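Local coordinates for ribonuclease VapC (Caulobacter crescentus, PDB 5K8J), which is the toxin of a toxin-antitoxin pair and probably acts as a magnesium-dependent ribonuclease of the PIN-domain family, at residues Y3-N8 / T25-A30; S34-V39 / D95-A100. All blocks are in the same frame, centred on the assembly; numbering follows the deposited sequence.

How the interactions relate
The chain starts in strand 3-5, passes through helices 7-15 and 18-26 and returns to that strand. Interaction 1 closes this first loop, where 25-30 meets 3-8. The chain then enters strand 31-34 and helix 35-45. Interaction 2 closes a second, longer loop, mostly helical, when 95-100 packs on 34-39. The loops follow one another in series and neither nests nor crosses. They meet in space: T7 of interaction 1 touches S37 and I98 of interaction 2, with a probable hydrogen bond between T7 and S37, and V4 packs on I98. Interaction 1 ties strand 3-5 to the connection between helix 18-26 and strand 31-34; interaction 2 ties the start of helix 35-45 to helix 93-104.

Interaction 1. Residues Y3-N8 / T25-A30; sequences YVLDTN and TALNGA
Y3 and L27 both place CG opposite their own carbonyl carbon (chi1 -60° and -67°), which turns the Y3 ring and the L27 branches into the same space. L27 CD2 then sits over the middle of one ring face. It lies 3.9 Å from the centroid of the Y3 ring and only 7° off the normal. This is a CH-pi contact made from above, with L27 CD2 about equally near Y3 CE1 and CZ. L27 CB lies over the CD2-CE2 side of the Y3 ring, so the leucine reaches from the ring centre past that edge. The other branch serves a different neighbour: L27 CD1 packs on L5 CD2 at 4.2 Å. One leucine thus meets the two alternate strand residues Y3 and L5.

The ring edge faces backbone. Y3 CE2 is 3.8 Å from N28 O and 3.9 Å from G29 N. G29 has no side chain, and its backbone N lies beside the ring edge, in the ring plane. Beyond it, Y3 N donates to A30 O at 2.8 Å. This bond joins the first residue of strand 3-5 to the residue just before strand 31-34. The two strands are parallel neighbours joined through helices 7-15 and 18-26. This is a beta-alpha-beta crossover of the PIN domain, and the contact closes it near its second strand.

Just after strand 3-5, D6 is a predicted magnesium ligand. Its OD1 accepts from T7 N at 2.8 Å, from above the carboxylate plane, and its OD2 is hydrogen-bonded to T111. Strand 3-5 is the central strand of the parallel sheet, between 31-34 and 108-111. L32 continues the backbone pairing on one side, V110 takes it up on the other, and V4 packs against helix 93-104.

Interaction 2. Residues S34-V39 / D95-A100; sequences SIISRV and DRMIAA
I98 and I36 meet across the two helices, with I98 CG1 4.1 Å from I36 CB. Both branches of I98 are used: CG1 and CD1 along one, CG2 on the other. I98 CG1 reaches S34 OG at 3.9 Å, CG2 lies against S34 CB, and I98 CD1 extends to S37 OG at 3.5 Å. The I98 chain is extended at chi2 (175°), which carries CD1 out to S37. These touches on the serines are van der Waals contacts.

M97 is a selenomethionine and meets the other end of I36. Its terminal methyl CE lies 3.8 Å from I36 CD1, and the two side chains cross at about a right angle. The M97 chain runs straight at chi2 but bends at chi3 (75°), which turns CE beside the I36 tip. All five touching residues are buried.

The two short helical segments run roughly antiparallel, at 141°, with axes 10.2 Å apart. In the PIN domain this joins the helix after strand 31-34 to helix 93-104. The latter carries D95, a predicted magnesium ligand, one turn before I98. The side chain of I98 comes within about 4 Å (nearest atoms) of that of D6, also a predicted ligand.

The serine hydroxyls have hydrogen-bond partners of their own. S34 is the N-cap of helix 35-45: its OG accepts from I36 N at 2.9 Å. The same OG is hydrogen-bonded to Q101, which joins the start of helix 35-45 to helix 93-104. S37 OG is hydrogen-bonded to T7 OG1. Further out, M97 also packs on V39 of the second subunit and on F79 of the VapB family chain.

Interaction 1. Residues Y3-N8 / T25-A30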
ATOM      1  N   TYR B   3      -0.727  16.887 -16.973  1.00 14.85           N
ATOM      2  CA  TYR B   3       0.317  16.424 -17.884  1.00 14.04           C
ATOM      3  C   TYR B   3       1.617  16.314 -17.111  1.00 17.16           C
ATOM      4  O   TYR B   3       1.937  17.190 -16.305  1.00 18.72           O
ATOM      5  CB  TYR B   3       0.509  17.396 -19.065  1.00 13.90           C
ATOM      6  CG  TYR B   3      -0.756  17.549 -19.871  1.00 15.64           C
ATOM      7  CD1 TYR B   3      -1.056  16.662 -20.882  1.00 16.27           C
ATOM      8  CD2 TYR B   3      -1.662  18.555 -19.582  1.00 19.02           C
ATOM      9  CE1 TYR B   3      -2.217  16.780 -21.603  1.00 15.46           C
ATOM     10  CE2 TYR B   3      -2.834  18.685 -20.299  1.00 18.20           C
ATOM     11  CZ  TYR B   3      -3.103  17.795 -21.313  1.00 24.46           C
ATOM     12  OH  TYR B   3      -4.276  17.875 -22.038  1.00 28.61           O
ATOM     13  N   VAL B   4       2.355  15.240 -17.358  1.00 11.66           N
ATOM     14  CA  VAL B   4       3.752  15.122 -16.927  1.00 11.08           C
ATOM     15  C   VAL B   4       4.640  15.315 -18.145  1.00 13.89           C
ATOM     16  O   VAL B   4       4.481  14.606 -19.147  1.00 13.50           O
ATOM     17  CB  VAL B   4       4.017  13.755 -16.286  1.00 10.52           C
ATOM     18  CG1 VAL B   4       5.506  13.587 -15.963  1.00 13.99           C
ATOM     19  CG2 VAL B   4       3.208  13.594 -15.018  1.00 14.87           C
ATOM     20  N   LEU B   5       5.583  16.263 -18.079  1.00 12.79           N
ATOM     21  CA  LEU B   5       6.489  16.512 -19.185  1.00 14.09           C
ATOM     22  C   LEU B   5       7.651  15.542 -19.108  1.00 15.74           C
ATOM     23  O   LEU B   5       8.291  15.425 -18.059  1.00 20.36           O
ATOM     24  CB  LEU B   5       7.043  17.942 -19.135  1.00 13.28           C
ATOM     25  CG  LEU B   5       6.009  19.060 -19.188  1.00 16.80           C
ATOM     26  CD1 LEU B   5       6.704  20.462 -19.324  1.00 21.44           C
ATOM     27  CD2 LEU B   5       5.045  18.873 -20.350  1.00 19.23           C
ATOM     28  N   ASP B   6       7.956  14.878 -20.218  1.00 13.57           N
ATOM     29  CA  ASP B   6       9.174  14.073 -20.239  1.00 13.84           C
ATOM     30  C   ASP B   6      10.392  14.981 -20.089  1.00 15.66           C
ATOM     31  O   ASP B   6      10.359  16.179 -20.380  1.00 14.21           O
ATOM     32  CB  ASP B   6       9.263  13.260 -21.532  1.00 17.70           C
ATOM     33  CG  ASP B   6      10.224  12.044 -21.428  1.00 20.02           C
ATOM     34  OD1 ASP B   6      10.811  11.793 -20.330  1.00 18.85           O
ATOM     35  OD2 ASP B   6      10.352  11.344 -22.469  1.00 18.94           O
ATOM     36  N   THR B   7      11.495  14.390 -19.656  1.00 12.12           N
ATOM     37  CA  THR B   7      12.686  15.215 -19.406  1.00 13.31           C
ATOM     38  C   THR B   7      13.106  16.015 -20.635  1.00 16.71           C
ATOM     39  O   THR B   7      13.508  17.184 -20.518  1.00 14.76           O
ATOM     40  CB  THR B   7      13.831  14.328 -18.940  1.00 11.61           C
ATOM     41  OG1 THR B   7      13.428  13.681 -17.735  1.00 13.29           O
ATOM     42  CG2 THR B   7      15.093  15.137 -18.712  1.00 12.46           C
ATOM     43  N   ASN B   8      13.080  15.387 -21.817  1.00 15.15           N
ATOM     44  CA  ASN B   8      13.536  16.057 -23.035  1.00 17.46           C
ATOM     45  C   ASN B   8      12.725  17.316 -23.268  1.00 13.61           C
ATOM     46  O   ASN B   8      13.261  18.355 -23.663  1.00 14.26           O
ATOM     47  CB  ASN B   8      13.392  15.116 -24.232  1.00 23.08           C
ATOM     48  CG  ASN B   8      12.001  14.362 -24.231  1.00 56.90           C
ATOM     49  OD1 ASN B   8      11.016  14.889 -23.728  1.00 72.02           O
ATOM     50  ND2 ASN B   8      11.943  13.153 -24.779  1.00 56.39           N
ATOM     51  N   THR B  25       1.954  26.222 -23.503  1.00 28.54           N
ATOM     52  CA  THR B  25       0.815  27.060 -23.135  1.00 34.54           C
ATOM     53  C   THR B  25      -0.502  26.555 -23.713  1.00 36.06           C
ATOM     54  O   THR B  25      -1.566  26.985 -23.258  1.00 43.86           O
ATOM     55  CB  THR B  25       1.042  28.500 -23.583  1.00 41.54           C
ATOM     56  OG1 THR B  25       1.050  28.555 -25.011  1.00 45.84           O
ATOM     57  CG2 THR B  25       2.359  29.008 -23.070  1.00 37.03           C
ATOM     58  N   ALA B  26      -0.464  25.652 -24.694  1.00 29.67           N
ATOM     59  CA  ALA B  26      -1.689  25.105 -25.252  1.00 38.95           C
ATOM     60  C   ALA B  26      -2.230  23.925 -24.458  1.00 43.43           C
ATOM     61  O   ALA B  26      -3.407  23.587 -24.618  1.00 44.89           O
ATOM     62  CB  ALA B  26      -1.454  24.681 -26.705  1.00 46.17           C
ATOM     63  N   LEU B  27      -1.403  23.282 -23.628  1.00 32.14           N
ATOM     64  CA  LEU B  27      -1.893  22.200 -22.781  1.00 30.55           C
ATOM     65  C   LEU B  27      -2.998  22.719 -21.863  1.00 31.33           C
ATOM     66  O   LEU B  27      -2.850  23.757 -21.212  1.00 37.58           O
ATOM     67  CB  LEU B  27      -0.738  21.608 -21.971  1.00 23.45           C
ATOM     68  CG  LEU B  27       0.339  20.877 -22.787  1.00 25.03           C
ATOM     69  CD1 LEU B  27       1.521  20.466 -21.952  1.00 24.73           C
ATOM     70  CD2 LEU B  27      -0.257  19.637 -23.463  1.00 26.90           C
ATOM     71  N   ASN B  28      -4.123  22.013 -21.833  1.00 28.77           N
ATOM     72  CA  ASN B  28      -5.265  22.421 -21.015  1.00 24.19           C
ATOM     73  C   ASN B  28      -5.300  21.544 -19.770  1.00 26.37           C
ATOM     74  O   ASN B  28      -6.048  20.564 -19.672  1.00 30.29           O
ATOM     75  CB  ASN B  28      -6.564  22.323 -21.805  1.00 29.92           C
ATOM     76  CG  ASN B  28      -7.748  22.927 -21.052  1.00 47.29           C
ATOM     77  OD1 ASN B  28      -7.573  23.582 -20.021  1.00 49.83           O
ATOM     78  ND2 ASN B  28      -8.956  22.721 -21.573  1.00 49.11           N
ATOM     79  N   GLY B  29      -4.451  21.894 -18.814  1.00 22.00           N
ATOM     80  CA  GLY B  29      -4.425  21.196 -17.549  1.00 19.49           C
ATOM     81  C   GLY B  29      -3.170  21.541 -16.775  1.00 19.13           C
ATOM     82  O   GLY B  29      -2.311  22.302 -17.224  1.00 20.47           O
ATOM     83  N   ALA B  30      -3.088  20.956 -15.588  1.00 18.31           N
ATOM     84  CA  ALA B  30      -1.913  21.140 -14.748  1.00 16.19           C
ATOM     85  C   ALA B  30      -0.691  20.555 -15.441  1.00 18.13           C
ATOM     86  O   ALA B  30      -0.754  19.471 -16.032  1.00 20.25           O
ATOM     87  CB  ALA B  30      -2.108  20.451 -13.399  1.00 16.93           C
TER

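Interaction 2. Residues S34-V39 / D95-A100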
ATOM      1  N   SER B  34       8.498  15.722 -12.998  1.00 14.04           N
ATOM      2  CA  SER B  34       9.033  14.660 -12.144  1.00  9.47           C
ATOM      3  C   SER B  34      10.325  15.105 -11.458  1.00 13.64           C
ATOM      4  O   SER B  34      11.174  15.749 -12.073  1.00 12.04           O
ATOM      5  CB  SER B  34       9.325  13.441 -12.993  1.00 10.17           C
ATOM      6  OG  SER B  34      10.110  12.539 -12.245  1.00 14.28           O
ATOM      7  N   ILE B  35      10.487  14.724 -10.185  1.00 11.82           N
ATOM      8  CA  ILE B  35      11.749  14.952  -9.477  1.00 11.35           C
ATOM      9  C   ILE B  35      12.903  14.273 -10.202  1.00 11.28           C
ATOM     10  O   ILE B  35      14.053  14.714 -10.096  1.00 11.78           O
ATOM     11  CB  ILE B  35      11.617  14.468  -8.026  1.00 11.30           C
ATOM     12  CG1 ILE B  35      12.782  14.993  -7.150  1.00 16.49           C
ATOM     13  CG2 ILE B  35      11.578  12.944  -7.936  1.00 11.79           C
ATOM     14  CD1 ILE B  35      12.627  16.383  -6.744  1.00 21.20           C
ATOM     15  N   ILE B  36      12.636  13.178 -10.905  1.00 11.85           N
ATOM     16  CA  ILE B  36      13.681  12.508 -11.664  1.00 11.52           C
ATOM     17  C   ILE B  36      14.143  13.402 -12.804  1.00 13.06           C
ATOM     18  O   ILE B  36      15.345  13.560 -13.045  1.00 12.15           O
ATOM     19  CB  ILE B  36      13.203  11.129 -12.183  1.00 12.68           C
ATOM     20  CG1 ILE B  36      12.678  10.250 -11.035  1.00 13.01           C
ATOM     21  CG2 ILE B  36      14.325  10.453 -12.924  1.00 14.58           C
ATOM     22  CD1 ILE B  36      13.645  10.080  -9.848  1.00 13.90           C
ATOM     23  N   SER B  37      13.203  14.057 -13.497  1.00 11.83           N
ATOM     24  CA  SER B  37      13.591  15.066 -14.471  1.00  9.42           C
ATOM     25  C   SER B  37      14.366  16.207 -13.823  1.00 10.41           C
ATOM     26  O   SER B  37      15.315  16.737 -14.423  1.00 13.17           O
ATOM     27  CB  SER B  37      12.357  15.634 -15.184  1.00 12.44           C
ATOM     28  OG  SER B  37      11.601  14.631 -15.831  1.00 13.59           O
ATOM     29  N   ARG B  38      13.947  16.643 -12.634  1.00 11.85           N
ATOM     30  CA  ARG B  38      14.713  17.662 -11.931  1.00 12.03           C
ATOM     31  C   ARG B  38      16.169  17.226 -11.781  1.00 15.43           C
ATOM     32  O   ARG B  38      17.078  17.994 -12.088  1.00 14.27           O
ATOM     33  CB  ARG B  38      14.102  17.992 -10.563  1.00 10.02           C
ATOM     34  CG  ARG B  38      14.946  18.984  -9.800  1.00 11.44           C
ATOM     35  CD  ARG B  38      14.352  19.532  -8.505  1.00 13.17           C
ATOM     36  NE  ARG B  38      15.451  20.259  -7.869  1.00 12.39           N
ATOM     37  CZ  ARG B  38      15.638  20.413  -6.565  1.00 14.26           C
ATOM     38  NH1 ARG B  38      14.745  19.998  -5.692  1.00 14.68           N
ATOM     39  NH2 ARG B  38      16.741  21.014  -6.125  1.00 14.75           N
ATOM     40  N   VAL B  39      16.413  15.987 -11.364  1.00 12.90           N
ATOM     41  CA  VAL B  39      17.789  15.517 -11.206  1.00 11.78           C
ATOM     42  C   VAL B  39      18.548  15.651 -12.519  1.00 12.56           C
ATOM     43  O   VAL B  39      19.705  16.098 -12.556  1.00 12.34           O
ATOM     44  CB  VAL B  39      17.811  14.069 -10.695  1.00  9.44           C
ATOM     45  CG1 VAL B  39      19.187  13.443 -10.858  1.00 10.28           C
ATOM     46  CG2 VAL B  39      17.398  14.070  -9.221  1.00 12.51           C
ATOM     47  N   ASP B  95      12.798   6.345 -18.112  1.00 13.56           N
ATOM     48  CA  ASP B  95      11.543   6.460 -18.859  1.00 13.28           C
ATOM     49  C   ASP B  95      10.382   5.877 -18.065  1.00 12.11           C
ATOM     50  O   ASP B  95       9.310   6.488 -17.905  1.00 13.11           O
ATOM     51  CB  ASP B  95      11.626   5.670 -20.181  1.00 16.67           C
ATOM     52  CG  ASP B  95      12.413   6.344 -21.292  1.00 19.47           C
ATOM     53  OD1 ASP B  95      12.661   7.561 -21.248  1.00 18.12           O
ATOM     54  OD2 ASP B  95      12.708   5.607 -22.292  1.00 21.40           O
ATOM     55  N   ARG B  96      10.556   4.639 -17.623  1.00 10.55           N
ATOM     56  CA  ARG B  96       9.473   3.947 -16.943  1.00  9.39           C
ATOM     57  C   ARG B  96       9.198   4.500 -15.538  1.00 11.09           C
ATOM     58  O   ARG B  96       8.055   4.476 -15.062  1.00 11.86           O
ATOM     59  CB  ARG B  96       9.812   2.454 -16.931  1.00 12.68           C
ATOM     60  CG  ARG B  96       9.693   1.816 -18.295  1.00 13.74           C
ATOM     61  CD  ARG B  96      10.351   0.461 -18.310  1.00 14.19           C
ATOM     62  NE  ARG B  96      10.068  -0.229 -19.561  1.00 13.57           N
ATOM     63  CZ  ARG B  96      10.306  -1.524 -19.750  1.00 14.02           C
ATOM     64  NH1 ARG B  96      10.827  -2.222 -18.770  1.00 14.47           N
ATOM     65  NH2 ARG B  96      10.000  -2.129 -20.898  1.00 14.79           N
HETATM   66  N   MSE B  97      10.214   5.039 -14.851  1.00 10.65           N
HETATM   67  CA  MSE B  97      10.002   5.706 -13.575  1.00 10.16           C
HETATM   68  C   MSE B  97       9.107   6.931 -13.755  1.00  8.26           C
HETATM   69  O   MSE B  97       8.179   7.131 -12.979  1.00 11.46           O
HETATM   70  CB  MSE B  97      11.345   6.114 -12.949  1.00 10.62           C
HETATM   71  CG  MSE B  97      12.148   4.939 -12.405  1.00  9.57           C
HETATM   72 SE   MSE B  97      13.861   5.575 -11.675  0.87 15.86          SE
HETATM   73  CE  MSE B  97      13.227   6.340 -10.098  1.00 16.72           C
ATOM     74  N   ILE B  98       9.415   7.747 -14.764  1.00 10.51           N
ATOM     75  CA  ILE B  98       8.605   8.946 -14.956  1.00 10.89           C
ATOM     76  C   ILE B  98       7.193   8.569 -15.410  1.00 10.12           C
ATOM     77  O   ILE B  98       6.188   9.123 -14.926  1.00 12.41           O
ATOM     78  CB  ILE B  98       9.305   9.909 -15.927  1.00 12.56           C
ATOM     79  CG1 ILE B  98      10.697  10.270 -15.377  1.00 13.15           C
ATOM     80  CG2 ILE B  98       8.425  11.165 -16.102  1.00 12.52           C
ATOM     81  CD1 ILE B  98      11.523  11.115 -16.293  1.00 16.68           C
ATOM     82  N   ALA B  99       7.084   7.616 -16.330  1.00 12.26           N
ATOM     83  CA  ALA B  99       5.765   7.140 -16.725  1.00  9.56           C
ATOM     84  C   ALA B  99       4.984   6.581 -15.543  1.00 13.35           C
ATOM     85  O   ALA B  99       3.765   6.771 -15.446  1.00 11.82           O
ATOM     86  CB  ALA B  99       5.902   6.075 -17.816  1.00 11.59           C
ATOM     87  N   ALA B 100       5.668   5.887 -14.626  1.00 10.75           N
ATOM     88  CA  ALA B 100       5.022   5.354 -13.425  1.00 10.37           C
ATOM     89  C   ALA B 100       4.417   6.464 -12.572  1.00 12.45           C
ATOM     90  O   ALA B 100       3.357   6.300 -11.966  1.00 12.25           O
ATOM     91  CB  ALA B 100       6.046   4.546 -12.612  1.00 13.81           C
TER